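Local coordinates for protein muramoyltetrapeptide carboxypeptidase (Oxalobacter formigenes OXCC13, PDB 6UUK) that probably acts as a serine-type LD-carboxypeptidase of the S66 family, removing the terminal D-alanine from muramoyl tetrapeptides during cell-wall recycling, at residues T224-M229 with G241-E246; R257-L262 with S298-R303; H278-K283 with G315-K320; P307-L312 with G336-D341. One frame throughout, in Å; residues are numbered along the deposited sequence.

Contact 1. Residues T224-M229 with G241-E246; sequences TMLAHM and GILFVE
L226 on helix 223-228 faces V245 on strand 242-248 with a CA-CA separation of 8.2 Å, the two short segments running at 121° to each other with their axes 9.0 Å apart at closest approach. No hydrogen bond spans this gap; one leucine methyl, L226 CD1, makes all the close contacts between the segments. L226 points toward the strand, its CG anti to the carbonyl carbon (chi1 -74°) and the rest of the chain extended, which carries CD1 well clear of the helix. L226 CD1 lies 3.7 Å from V245 CG1, the two side chains meeting at a slant. The same L226 CD1 is 4.2 Å from L243 CD1 and 4.1 Å from the backbone F244 O, so it rests over the groove between two apolar side chains that rise from the same face of the strand. Leucine gives the helix its reach, while the beta-branched valine suits an extended backbone and offers a compact landing place. F244 and E246 leave the other face; E246, predicted to belong to the charge relay, makes a weak hydrogen bond with N222. Helix and strand are consecutive parts of a beta-alpha-beta unit opened by strand 213-222. Helix 155-163 touches L226 through M159, T224 and A227 lean on M258 of helix 252-264, and R257 and Q261 of the second subunit pack against the helix as well.

Contact 2. Residues R257-L262 with S298-R303; sequences RMLLQL and SWLRSR
L259 begins the contact, directed at L300 on the other helix: L259 CD1 lies 3.7 Å from L300 CD2 and 4.0 Å from L300 CD1, inserted against both branches of the leucine fork, with the side chains roughly perpendicular. L260 starts off to one side, but its end swings back. Its CD2 meets W299 at the ring edge, close to the ring plane, 3.8 Å from CZ3, and lies 3.7 Å from R303 NH1. R303 is bent at chi2 and chi3: its CB lies over one face of the W299 ring one turn earlier, and W299 CH2 sits over a face of the guanidinium, toward its rim, while the cation-pi partner of the indole is R131 of the second subunit. R303 NH1 also has long, weak ion pairs with D263 and E264. Tryptophan suits this boundary because its carbon edge meets leucine while NE1 is hydrogen-bonded to D101 of the second subunit. Q261 then hydrogen-bonds to A230 O of that subunit. The axes stand 11.7 Å apart at only 10°, a spacing spanned by long side chains. Such nearly parallel neighbours are characteristic of successive beta-alpha-beta crossovers: helices 252-264 and 293-303 connect parallel strands 242-248, 273-280 and 308-310.

Contact 3. Residues H278-K283 with G315-K320; sequences HFSEFK and GHTKDK
The loop that carries H316, the predicted charge-relay histidine, passes beside the end of strand 273-280, and there T317 and G315 meet H278. T317 sets its CG2 methyl over one face of the H278 imidazole, a CH-pi contact with CG2 4.0 Å from the ring centroid and 26° off the normal. The methyl is displaced toward the CG–CD2 bond, and T317 OG1 comes 3.6 Å from H278 CD2. With chi1 at 59°, OG1 lies between the backbone N and carbonyl carbon, leaving CG2 beside the backbone N and facing the imidazole. That hydroxyl donates to D319 O over 2.7 Å, from well above the carbonyl plane rather than along a lone pair, and so ties the loop to itself. Threonine thus serves twice, its methyl for the ring and its hydroxyl for the loop. G315 brings its CA to 4.1 Å from H278 CB; the close backbones and G315's unusual angles suit a residue without a side chain. G315 O receives weak bonds from T317 N, closing an inverse gamma turn centred on H316, and from K320 NZ. H316 itself stands edge-to-face to H151, touches S152, the predicted nucleophile, and makes a weak hydrogen bond to E246. With no hydrogen bond between the two segments, H278 acts here as a flat packing surface, and the polar bonds that hold the H316 loop are made within it and to its other neighbours, such as the K318–D182 salt bridge and the D319–S184 hydrogen bond.

Contact 4. Residues P307-L312 with G336-D341; sequences PVVTGL and GKIQLD
V309 and I338 supply the main apolar contact, reaching toward each other tip to tip. V309 CG1 is 3.6 Å from I338 CD1 and 3.9 Å from I338 CG2, so one valine methyl meets both arms of the isoleucine. A second apolar pair follows where L312 CD1 lies 4.4 Å from L340 CD2. The beta-branched residues fit extended strands, and the leucine pair meets more loosely, through the ends of its longer side chains. Mixed contact is confined to one place: with CG1 anti to the carbonyl carbon (chi1 -45°), I338 brings CD1 to 3.4 Å from T310 O, where the methyl packs beside a carbonyl already hydrogen-bonded to W204 NE1. Polar bonds do not cross between the segments. Within 336-341, Q339 NE2 donates to D341 OD1 over 3.1 Å, nearly straight at 170°; OD1 lies in the Q339 amide plane and accepts through its syn lone pair. T310 OG1 bonds to S206 and N209. Strand 308-310 is an outermost strand of the seven-stranded sheet, whereas strand 337-343 lies next to the other outermost strand, 200-205; their side-chain meeting is consistent with a sheet curled in a barrel-like way, with L331 of strand 328-333 also against V309.

All four contacts gather around one seven-stranded mixed sheet, with centres 13 to 20 Å apart. Contact 1 comes first along the chain; contacts 2 and 3 interleave, as do 3 and 4, so the later segments are threaded through one another. Contacts 1 and 2 touch where helix 223-228 meets helix 252-264, and both reach the second subunit. Contacts 1 and 3 lie on neighbouring strands 242-248 and 273-280 and meet at the predicted charge relay. Contact 4 adjoins contact 1 through L312 and F244, and contact 2 through R301 and V308. The dimer-facing helices and the active-site loop thus share one framework.

Contact 1. Residues T224-M229 with G241-E246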
loop_
_atom_site.group_PDB
_atom_site.type_symbol
_atom_site.label_atom_id
_atom_site.label_comp_id
_atom_site.label_asym_id
_atom_site.label_seq_id
_atom_site.Cartn_x
_atom_site.Cartn_y
_atom_site.Cartn_z
ATOM N N THR B 224 -3.627 -5.376 -2.211
ATOM C CA THR B 224 -3.145 -4.007 -2.364
ATOM C C THR B 224 -4.286 -3.004 -2.238
ATOM O O THR B 224 -4.109 -1.920 -1.668
ATOM C CB THR B 224 -2.431 -3.846 -3.707
ATOM O OG1 THR B 224 -1.372 -4.807 -3.804
ATOM C CG2 THR B 224 -1.848 -2.447 -3.843
HETATM N N MSE B 225 -5.462 -3.349 -2.750
HETATM C CA MSE B 225 -6.608 -2.451 -2.702
HETATM C C MSE B 225 -7.238 -2.426 -1.313
HETATM O O MSE B 225 -7.832 -1.427 -0.912
HETATM C CB MSE B 225 -7.648 -2.857 -3.748
HETATM C CG MSE B 225 -7.060 -3.081 -5.129
HETATM SE SE MSE B 225 -6.003 -1.564 -5.750
HETATM C CE MSE B 225 -5.069 -2.433 -7.226
ATOM N N LEU B 226 -7.104 -3.533 -0.578
ATOM C CA LEU B 226 -7.622 -3.581 0.785
ATOM C C LEU B 226 -6.735 -2.796 1.743
ATOM O O LEU B 226 -7.234 -2.039 2.583
ATOM C CB LEU B 226 -7.764 -5.033 1.245
ATOM C CG LEU B 226 -8.937 -5.809 0.645
ATOM C CD1 LEU B 226 -8.951 -7.242 1.148
ATOM C CD2 LEU B 226 -10.252 -5.113 0.960
ATOM N N ALA B 227 -5.413 -2.968 1.638
ATOM C CA ALA B 227 -4.502 -2.149 2.430
ATOM C C ALA B 227 -4.607 -0.680 2.043
ATOM O O ALA B 227 -4.378 0.202 2.878
ATOM C CB ALA B 227 -3.067 -2.646 2.263
ATOM N N HIS B 228 -4.950 -0.403 0.783
ATOM C CA HIS B 228 -5.241 0.961 0.356
ATOM C C HIS B 228 -6.487 1.520 1.033
ATOM O O HIS B 228 -6.617 2.743 1.160
ATOM C CB HIS B 228 -5.399 1.000 -1.167
ATOM C CG HIS B 228 -5.886 2.312 -1.696
ATOM N ND1 HIS B 228 -5.213 3.496 -1.488
ATOM C CD2 HIS B 228 -6.980 2.624 -2.431
ATOM C CE1 HIS B 228 -5.873 4.482 -2.069
ATOM N NE2 HIS B 228 -6.947 3.980 -2.649
HETATM N N MSE B 229 -7.395 0.656 1.477
HETATM C CA MSE B 229 -8.627 1.088 2.129
HETATM C C MSE B 229 -8.438 1.361 3.618
HETATM O O MSE B 229 -9.351 1.844 4.285
HETATM C CB MSE B 229 -9.723 0.040 1.939
HETATM C CG MSE B 229 -10.339 0.020 0.557
HETATM SE SE MSE B 229 -11.135 1.734 0.099
HETATM C CE MSE B 229 -12.517 1.094 -1.109
ATOM N N GLY B 241 -16.365 -11.669 10.315
ATOM C CA GLY B 241 -16.511 -12.217 8.987
ATOM C C GLY B 241 -15.322 -13.076 8.578
ATOM O O GLY B 241 -14.367 -13.280 9.323
ATOM N N ILE B 242 -15.406 -13.587 7.354
ATOM C CA ILE B 242 -14.356 -14.407 6.761
ATOM C C ILE B 242 -13.711 -13.584 5.655
ATOM O O ILE B 242 -14.331 -13.329 4.614
ATOM C CB ILE B 242 -14.904 -15.738 6.227
ATOM C CG1 ILE B 242 -15.673 -16.473 7.327
ATOM C CG2 ILE B 242 -13.773 -16.607 5.701
ATOM C CD1 ILE B 242 -16.233 -17.810 6.895
ATOM N N LEU B 243 -12.470 -13.165 5.877
ATOM C CA LEU B 243 -11.762 -12.273 4.969
ATOM C C LEU B 243 -10.835 -13.076 4.065
ATOM O O LEU B 243 -10.098 -13.946 4.539
ATOM C CB LEU B 243 -10.963 -11.231 5.755
ATOM C CG LEU B 243 -10.176 -10.192 4.953
ATOM C CD1 LEU B 243 -11.113 -9.281 4.184
ATOM C CD2 LEU B 243 -9.274 -9.383 5.870
ATOM N N PHE B 244 -10.875 -12.780 2.766
ATOM C CA PHE B 244 -10.004 -13.413 1.787
ATOM C C PHE B 244 -9.226 -12.350 1.024
ATOM O O PHE B 244 -9.737 -11.259 0.752
ATOM C CB PHE B 244 -10.800 -14.294 0.808
ATOM C CG PHE B 244 -11.711 -13.523 -0.109
ATOM C CD1 PHE B 244 -12.990 -13.177 0.295
ATOM C CD2 PHE B 244 -11.295 -13.162 -1.380
ATOM C CE1 PHE B 244 -13.831 -12.473 -0.549
ATOM C CE2 PHE B 244 -12.131 -12.459 -2.226
ATOM C CZ PHE B 244 -13.401 -12.114 -1.810
ATOM N N VAL B 245 -7.977 -12.676 0.681
ATOM C CA VAL B 245 -7.083 -11.750 -0.003
ATOM C C VAL B 245 -6.323 -12.489 -1.097
ATOM O O VAL B 245 -6.195 -13.716 -1.082
ATOM C CB VAL B 245 -6.085 -11.073 0.964
ATOM C CG1 VAL B 245 -6.810 -10.144 1.923
ATOM C CG2 VAL B 245 -5.291 -12.122 1.728
ATOM N N GLU B 246 -5.814 -11.715 -2.055
ATOM C CA GLU B 246 -4.982 -12.234 -3.132
ATOM C C GLU B 246 -4.216 -11.071 -3.746
ATOM O O GLU B 246 -4.578 -9.905 -3.565
ATOM C CB GLU B 246 -5.815 -12.967 -4.191
ATOM C CG GLU B 246 -6.972 -12.164 -4.778
ATOM C CD GLU B 246 -6.534 -11.184 -5.850
ATOM O OE1 GLU B 246 -7.143 -10.098 -5.950
ATOM O OE2 GLU B 246 -5.578 -11.497 -6.590
#

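Contact 2. Residues R257-L262 with S298-R303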
loop_
_atom_site.group_PDB
_atom_site.type_symbol
_atom_site.label_atom_id
_atom_site.label_comp_id
_atom_site.label_asym_id
_atom_site.label_seq_id
_atom_site.Cartn_x
_atom_site.Cartn_y
_atom_site.Cartn_z
ATOM N N ARG B 257 3.705 -7.160 4.769
ATOM C CA ARG B 257 3.618 -5.745 5.115
ATOM C C ARG B 257 2.176 -5.258 5.072
ATOM O O ARG B 257 1.681 -4.656 6.033
ATOM C CB ARG B 257 4.498 -4.930 4.168
ATOM C CG ARG B 257 4.539 -3.441 4.454
ATOM C CD ARG B 257 5.480 -2.751 3.484
ATOM N NE ARG B 257 5.140 -3.060 2.098
ATOM C CZ ARG B 257 5.927 -2.808 1.059
ATOM N NH1 ARG B 257 7.112 -2.242 1.244
ATOM N NH2 ARG B 257 5.533 -3.125 -0.167
HETATM N N MSE B 258 1.481 -5.516 3.969
HETATM C CA MSE B 258 0.097 -5.084 3.816
HETATM C C MSE B 258 -0.831 -5.830 4.769
HETATM O O MSE B 258 -1.860 -5.298 5.188
HETATM C CB MSE B 258 -0.360 -5.270 2.369
HETATM C CG MSE B 258 0.354 -4.353 1.391
HETATM SE SE MSE B 258 -0.150 -4.657 -0.465
HETATM C CE MSE B 258 0.811 -3.170 -1.281
ATOM N N LEU B 259 -0.464 -7.067 5.113
ATOM C CA LEU B 259 -1.222 -7.800 6.121
ATOM C C LEU B 259 -1.007 -7.217 7.511
ATOM O O LEU B 259 -1.904 -7.293 8.359
ATOM C CB LEU B 259 -0.843 -9.281 6.099
ATOM C CG LEU B 259 -1.372 -10.102 4.921
ATOM C CD1 LEU B 259 -0.835 -11.523 4.973
ATOM C CD2 LEU B 259 -2.892 -10.100 4.903
ATOM N N LEU B 260 0.168 -6.637 7.766
ATOM C CA LEU B 260 0.399 -5.976 9.045
ATOM C C LEU B 260 -0.386 -4.676 9.153
ATOM O O LEU B 260 -0.804 -4.299 10.254
ATOM C CB LEU B 260 1.892 -5.713 9.247
ATOM C CG LEU B 260 2.735 -6.912 9.686
ATOM C CD1 LEU B 260 4.187 -6.505 9.882
ATOM C CD2 LEU B 260 2.170 -7.525 10.958
ATOM N N GLN B 261 -0.595 -3.980 8.033
ATOM C CA GLN B 261 -1.425 -2.780 8.062
ATOM C C GLN B 261 -2.865 -3.125 8.411
ATOM O O GLN B 261 -3.509 -2.421 9.197
ATOM C CB GLN B 261 -1.356 -2.054 6.720
ATOM C CG GLN B 261 -2.180 -0.775 6.673
ATOM C CD GLN B 261 -2.012 -0.017 5.373
ATOM O OE1 GLN B 261 -1.548 -0.568 4.375
ATOM N NE2 GLN B 261 -2.385 1.257 5.378
ATOM N N LEU B 262 -3.389 -4.210 7.837
ATOM C CA LEU B 262 -4.720 -4.675 8.207
ATOM C C LEU B 262 -4.769 -5.204 9.633
ATOM O O LEU B 262 -5.850 -5.236 10.230
ATOM C CB LEU B 262 -5.192 -5.757 7.237
ATOM C CG LEU B 262 -5.186 -5.373 5.756
ATOM C CD1 LEU B 262 -5.687 -6.522 4.895
ATOM C CD2 LEU B 262 -6.013 -4.117 5.521
ATOM N N SER B 298 4.174 -18.802 8.511
ATOM C CA SER B 298 4.412 -19.246 9.880
ATOM C C SER B 298 4.533 -18.060 10.829
ATOM O O SER B 298 4.042 -18.112 11.962
ATOM C CB SER B 298 5.667 -20.115 9.940
ATOM O OG SER B 298 5.905 -20.576 11.259
ATOM N N TRP B 299 5.187 -16.983 10.385
ATOM C CA TRP B 299 5.263 -15.779 11.205
ATOM C C TRP B 299 3.910 -15.088 11.304
ATOM O O TRP B 299 3.602 -14.473 12.331
ATOM C CB TRP B 299 6.310 -14.820 10.639
ATOM C CG TRP B 299 6.597 -13.649 11.529
ATOM C CD1 TRP B 299 7.583 -13.557 12.468
ATOM C CD2 TRP B 299 5.891 -12.402 11.566
ATOM N NE1 TRP B 299 7.534 -12.332 13.088
ATOM C CE2 TRP B 299 6.504 -11.605 12.552
ATOM C CE3 TRP B 299 4.799 -11.885 10.864
ATOM C CZ2 TRP B 299 6.063 -10.317 12.851
ATOM C CZ3 TRP B 299 4.363 -10.607 11.162
ATOM C CH2 TRP B 299 4.994 -9.838 12.146
ATOM N N LEU B 300 3.095 -15.176 10.251
ATOM C CA LEU B 300 1.769 -14.569 10.285
ATOM C C LEU B 300 0.857 -15.295 11.266
ATOM O O LEU B 300 0.146 -14.657 12.051
ATOM C CB LEU B 300 1.159 -14.570 8.884
ATOM C CG LEU B 300 -0.200 -13.887 8.728
ATOM C CD1 LEU B 300 -0.056 -12.376 8.825
ATOM C CD2 LEU B 300 -0.859 -14.289 7.417
ATOM N N ARG B 301 0.866 -16.631 11.237
ATOM C CA ARG B 301 0.016 -17.397 12.141
ATOM C C ARG B 301 0.460 -17.255 13.591
ATOM O O ARG B 301 -0.369 -17.350 14.503
ATOM C CB ARG B 301 0.002 -18.866 11.722
ATOM C CG ARG B 301 -0.746 -19.119 10.422
ATOM C CD ARG B 301 -0.491 -20.517 9.885
ATOM N NE ARG B 301 -1.330 -20.812 8.728
ATOM C CZ ARG B 301 -1.182 -21.878 7.948
ATOM N NH1 ARG B 301 -0.216 -22.752 8.193
ATOM N NH2 ARG B 301 -1.994 -22.066 6.917
ATOM N N SER B 302 1.755 -17.027 13.827
ATOM C CA SER B 302 2.218 -16.776 15.187
ATOM C C SER B 302 1.812 -15.390 15.668
ATOM O O SER B 302 1.540 -15.202 16.858
ATOM C CB SER B 302 3.736 -16.944 15.267
ATOM O OG SER B 302 4.122 -18.269 14.945
ATOM N N ARG B 303 1.759 -14.412 14.760
ATOM C CA ARG B 303 1.359 -13.061 15.134
ATOM C C ARG B 303 -0.156 -12.938 15.249
ATOM O O ARG B 303 -0.669 -12.411 16.242
ATOM C CB ARG B 303 1.904 -12.054 14.118
ATOM C CG ARG B 303 1.176 -10.713 14.109
ATOM C CD ARG B 303 1.391 -9.939 15.402
ATOM N NE ARG B 303 2.706 -9.306 15.453
ATOM C CZ ARG B 303 2.945 -8.055 15.075
ATOM N NH1 ARG B 303 1.957 -7.299 14.617
ATOM N NH2 ARG B 303 4.172 -7.558 15.155
#

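Contact 3. Residues H278-K283 with G315-K320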
loop_
_atom_site.group_PDB
_atom_site.type_symbol
_atom_site.label_atom_id
_atom_site.label_comp_id
_atom_site.label_asym_id
_atom_site.label_seq_id
_atom_site.Cartn_x
_atom_site.Cartn_y
_atom_site.Cartn_z
ATOM N N HIS B 278 -4.676 -16.840 -4.275
ATOM C CA HIS B 278 -3.479 -17.036 -5.079
ATOM C C HIS B 278 -2.551 -15.834 -4.957
ATOM O O HIS B 278 -2.965 -14.690 -5.172
ATOM C CB HIS B 278 -3.844 -17.269 -6.545
ATOM C CG HIS B 278 -4.314 -18.660 -6.838
ATOM N ND1 HIS B 278 -3.519 -19.769 -6.650
ATOM C CD2 HIS B 278 -5.495 -19.119 -7.316
ATOM C CE1 HIS B 278 -4.191 -20.853 -6.994
ATOM N NE2 HIS B 278 -5.392 -20.487 -7.402
ATOM N N PHE B 279 -1.296 -16.099 -4.604
ATOM C CA PHE B 279 -0.221 -15.109 -4.614
ATOM C C PHE B 279 0.846 -15.664 -5.553
ATOM O O PHE B 279 1.730 -16.415 -5.131
ATOM C CB PHE B 279 0.327 -14.852 -3.209
ATOM C CG PHE B 279 -0.631 -14.128 -2.304
ATOM C CD1 PHE B 279 -0.580 -12.750 -2.180
ATOM C CD2 PHE B 279 -1.582 -14.826 -1.579
ATOM C CE1 PHE B 279 -1.457 -12.081 -1.348
ATOM C CE2 PHE B 279 -2.464 -14.164 -0.746
ATOM C CZ PHE B 279 -2.401 -12.788 -0.630
ATOM N N SER B 280 0.754 -15.305 -6.827
ATOM C CA SER B 280 1.565 -15.908 -7.873
ATOM C C SER B 280 2.587 -14.915 -8.413
ATOM O O SER B 280 2.553 -13.718 -8.114
ATOM C CB SER B 280 0.676 -16.426 -9.010
ATOM O OG SER B 280 -0.113 -15.383 -9.554
ATOM N N GLU B 281 3.508 -15.446 -9.222
ATOM C CA GLU B 281 4.560 -14.677 -9.887
ATOM C C GLU B 281 5.418 -13.925 -8.866
ATOM O O GLU B 281 5.336 -12.706 -8.701
ATOM C CB GLU B 281 3.959 -13.724 -10.926
ATOM C CG GLU B 281 3.286 -14.447 -12.074
ATOM C CD GLU B 281 2.733 -13.504 -13.114
ATOM O OE1 GLU B 281 2.614 -12.298 -12.821
ATOM O OE2 GLU B 281 2.419 -13.971 -14.228
ATOM N N PHE B 282 6.253 -14.700 -8.183
ATOM C CA PHE B 282 7.181 -14.169 -7.202
ATOM C C PHE B 282 8.552 -13.975 -7.835
ATOM O O PHE B 282 8.785 -14.308 -8.999
ATOM C CB PHE B 282 7.284 -15.098 -5.992
ATOM C CG PHE B 282 6.089 -15.059 -5.095
ATOM C CD1 PHE B 282 5.030 -14.209 -5.364
ATOM C CD2 PHE B 282 6.032 -15.863 -3.971
ATOM C CE1 PHE B 282 3.932 -14.173 -4.535
ATOM C CE2 PHE B 282 4.938 -15.828 -3.137
ATOM C CZ PHE B 282 3.887 -14.982 -3.417
ATOM N N LYS B 283 9.474 -13.437 -7.039
ATOM C CA LYS B 283 10.869 -13.328 -7.444
ATOM C C LYS B 283 11.803 -13.374 -6.237
ATOM O O LYS B 283 12.377 -12.350 -5.850
ATOM C CB LYS B 283 11.099 -12.046 -8.241
ATOM C CG LYS B 283 11.051 -12.236 -9.747
ATOM C CD LYS B 283 12.190 -13.127 -10.228
ATOM C CE LYS B 283 12.111 -13.375 -11.725
ATOM N NZ LYS B 283 12.208 -12.108 -12.491
ATOM N N GLY B 315 -7.619 -15.491 -7.630
ATOM C CA GLY B 315 -6.548 -14.538 -7.848
ATOM C C GLY B 315 -6.460 -14.180 -9.321
ATOM O O GLY B 315 -7.409 -14.378 -10.078
ATOM N N HIS B 316 -5.300 -13.654 -9.702
ATOM C CA HIS B 316 -5.041 -13.327 -11.104
ATOM C C HIS B 316 -4.514 -14.539 -11.860
ATOM O O HIS B 316 -3.479 -14.487 -12.523
ATOM C CB HIS B 316 -4.074 -12.156 -11.204
ATOM C CG HIS B 316 -4.594 -10.889 -10.597
ATOM N ND1 HIS B 316 -4.767 -10.728 -9.240
ATOM C CD2 HIS B 316 -4.974 -9.721 -11.166
ATOM C CE1 HIS B 316 -5.233 -9.515 -8.997
ATOM N NE2 HIS B 316 -5.367 -8.884 -10.149
ATOM N N THR B 317 -5.236 -15.649 -11.753
ATOM C CA THR B 317 -4.889 -16.893 -12.419
ATOM C C THR B 317 -5.924 -17.216 -13.486
ATOM O O THR B 317 -7.008 -16.627 -13.533
ATOM C CB THR B 317 -4.798 -18.047 -11.413
ATOM O OG1 THR B 317 -6.053 -18.198 -10.738
ATOM C CG2 THR B 317 -3.710 -17.775 -10.386
ATOM N N LYS B 318 -5.571 -18.162 -14.357
ATOM C CA LYS B 318 -6.505 -18.596 -15.392
ATOM C C LYS B 318 -7.764 -19.191 -14.775
ATOM O O LYS B 318 -8.885 -18.845 -15.164
ATOM C CB LYS B 318 -5.831 -19.605 -16.321
ATOM C CG LYS B 318 -6.804 -20.362 -17.209
ATOM C CD LYS B 318 -6.089 -21.374 -18.085
ATOM C CE LYS B 318 -7.081 -22.207 -18.877
ATOM N NZ LYS B 318 -6.395 -23.177 -19.770
ATOM N N ASP B 319 -7.597 -20.090 -13.808
ATOM C CA ASP B 319 -8.722 -20.702 -13.112
ATOM C C ASP B 319 -9.009 -19.924 -11.833
ATOM O O ASP B 319 -8.168 -19.870 -10.931
ATOM C CB ASP B 319 -8.432 -22.168 -12.796
ATOM C CG ASP B 319 -8.576 -23.063 -14.007
ATOM O OD1 ASP B 319 -8.467 -22.554 -15.143
ATOM O OD2 ASP B 319 -8.817 -24.274 -13.823
ATOM N N LYS B 320 -10.194 -19.324 -11.762
ATOM C CA LYS B 320 -10.618 -18.581 -10.587
ATOM C C LYS B 320 -12.102 -18.820 -10.357
ATOM O O LYS B 320 -12.838 -19.208 -11.267
ATOM C CB LYS B 320 -10.340 -17.077 -10.733
ATOM C CG LYS B 320 -11.245 -16.375 -11.732
ATOM C CD LYS B 320 -10.850 -14.920 -11.911
ATOM C CE LYS B 320 -9.473 -14.800 -12.539
ATOM N NZ LYS B 320 -9.050 -13.383 -12.700
#

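Contact 4. Residues P307-L312 with G336-D341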
loop_
_atom_site.group_PDB
_atom_site.type_symbol
_atom_site.label_atom_id
_atom_site.label_comp_id
_atom_site.label_asym_id
_atom_site.label_seq_id
_atom_site.Cartn_x
_atom_site.Cartn_y
_atom_site.Cartn_z
ATOM N N PRO B 307 -7.390 -17.879 12.874
ATOM C CA PRO B 307 -6.784 -18.915 12.030
ATOM C C PRO B 307 -6.629 -18.442 10.594
ATOM O O PRO B 307 -7.488 -17.742 10.052
ATOM C CB PRO B 307 -7.773 -20.079 12.134
ATOM C CG PRO B 307 -9.079 -19.429 12.452
ATOM C CD PRO B 307 -8.741 -18.255 13.326
ATOM N N VAL B 308 -5.517 -18.834 9.979
ATOM C CA VAL B 308 -5.201 -18.478 8.599
ATOM C C VAL B 308 -5.286 -19.743 7.756
ATOM O O VAL B 308 -4.558 -20.713 8.002
ATOM C CB VAL B 308 -3.816 -17.827 8.484
ATOM C CG1 VAL B 308 -3.519 -17.471 7.036
ATOM C CG2 VAL B 308 -3.736 -16.593 9.369
ATOM N N VAL B 309 -6.170 -19.731 6.762
ATOM C CA VAL B 309 -6.400 -20.870 5.882
ATOM C C VAL B 309 -5.914 -20.505 4.487
ATOM O O VAL B 309 -6.242 -19.429 3.971
ATOM C CB VAL B 309 -7.885 -21.274 5.863
ATOM C CG1 VAL B 309 -8.119 -22.406 4.877
ATOM C CG2 VAL B 309 -8.342 -21.672 7.258
ATOM N N THR B 310 -5.134 -21.393 3.880
ATOM C CA THR B 310 -4.569 -21.172 2.558
ATOM C C THR B 310 -5.178 -22.141 1.552
ATOM O O THR B 310 -5.890 -23.084 1.907
ATOM C CB THR B 310 -3.043 -21.330 2.582
ATOM O OG1 THR B 310 -2.707 -22.708 2.791
ATOM C CG2 THR B 310 -2.442 -20.494 3.699
ATOM N N GLY B 311 -4.890 -21.889 0.276
ATOM C CA GLY B 311 -5.325 -22.753 -0.799
ATOM C C GLY B 311 -6.529 -22.272 -1.579
ATOM O O GLY B 311 -6.964 -22.974 -2.501
ATOM N N LEU B 312 -7.081 -21.112 -1.244
ATOM C CA LEU B 312 -8.242 -20.585 -1.949
ATOM C C LEU B 312 -7.916 -20.392 -3.426
ATOM O O LEU B 312 -6.986 -19.639 -3.754
ATOM C CB LEU B 312 -8.684 -19.261 -1.331
ATOM C CG LEU B 312 -9.884 -18.558 -1.971
ATOM C CD1 LEU B 312 -11.159 -19.365 -1.775
ATOM C CD2 LEU B 312 -10.046 -17.154 -1.413
ATOM N N GLY B 336 -6.303 -30.696 5.586
ATOM C CA GLY B 336 -6.051 -30.830 4.172
ATOM C C GLY B 336 -7.287 -30.696 3.305
ATOM O O GLY B 336 -7.184 -30.239 2.161
ATOM N N LYS B 337 -8.451 -31.086 3.822
ATOM C CA LYS B 337 -9.714 -30.979 3.100
ATOM C C LYS B 337 -10.418 -29.706 3.558
ATOM O O LYS B 337 -10.863 -29.614 4.706
ATOM C CB LYS B 337 -10.586 -32.210 3.340
ATOM N N ILE B 338 -10.517 -28.730 2.661
ATOM C CA ILE B 338 -11.103 -27.431 2.968
ATOM C C ILE B 338 -12.308 -27.210 2.067
ATOM O O ILE B 338 -12.258 -27.493 0.864
ATOM C CB ILE B 338 -10.076 -26.292 2.803
ATOM C CG1 ILE B 338 -8.750 -26.683 3.456
ATOM C CG2 ILE B 338 -10.606 -25.010 3.422
ATOM C CD1 ILE B 338 -7.661 -25.654 3.295
ATOM N N GLN B 339 -13.391 -26.703 2.653
ATOM C CA GLN B 339 -14.639 -26.475 1.939
ATOM C C GLN B 339 -15.220 -25.136 2.363
ATOM O O GLN B 339 -15.189 -24.786 3.547
ATOM C CB GLN B 339 -15.642 -27.606 2.206
ATOM C CG GLN B 339 -16.965 -27.467 1.475
ATOM C CD GLN B 339 -17.828 -28.708 1.605
ATOM O OE1 GLN B 339 -17.319 -29.815 1.782
ATOM N NE2 GLN B 339 -19.141 -28.528 1.522
ATOM N N LEU B 340 -15.750 -24.390 1.395
ATOM C CA LEU B 340 -16.290 -23.050 1.632
ATOM C C LEU B 340 -17.658 -22.946 0.966
ATOM O O LEU B 340 -17.750 -22.785 -0.255
ATOM C CB LEU B 340 -15.339 -21.978 1.109
ATOM C CG LEU B 340 -15.766 -20.524 1.321
ATOM C CD1 LEU B 340 -15.804 -20.185 2.803
ATOM C CD2 LEU B 340 -14.842 -19.576 0.571
ATOM N N ASP B 341 -18.717 -23.034 1.767
ATOM C CA ASP B 341 -20.075 -22.852 1.278
ATOM C C ASP B 341 -20.487 -21.394 1.431
ATOM O O ASP B 341 -20.243 -20.776 2.470
ATOM C CB ASP B 341 -21.052 -23.755 2.034
ATOM C CG ASP B 341 -20.656 -25.217 1.981
ATOM O OD1 ASP B 341 -19.930 -25.606 1.042
ATOM O OD2 ASP B 341 -21.074 -25.979 2.877
#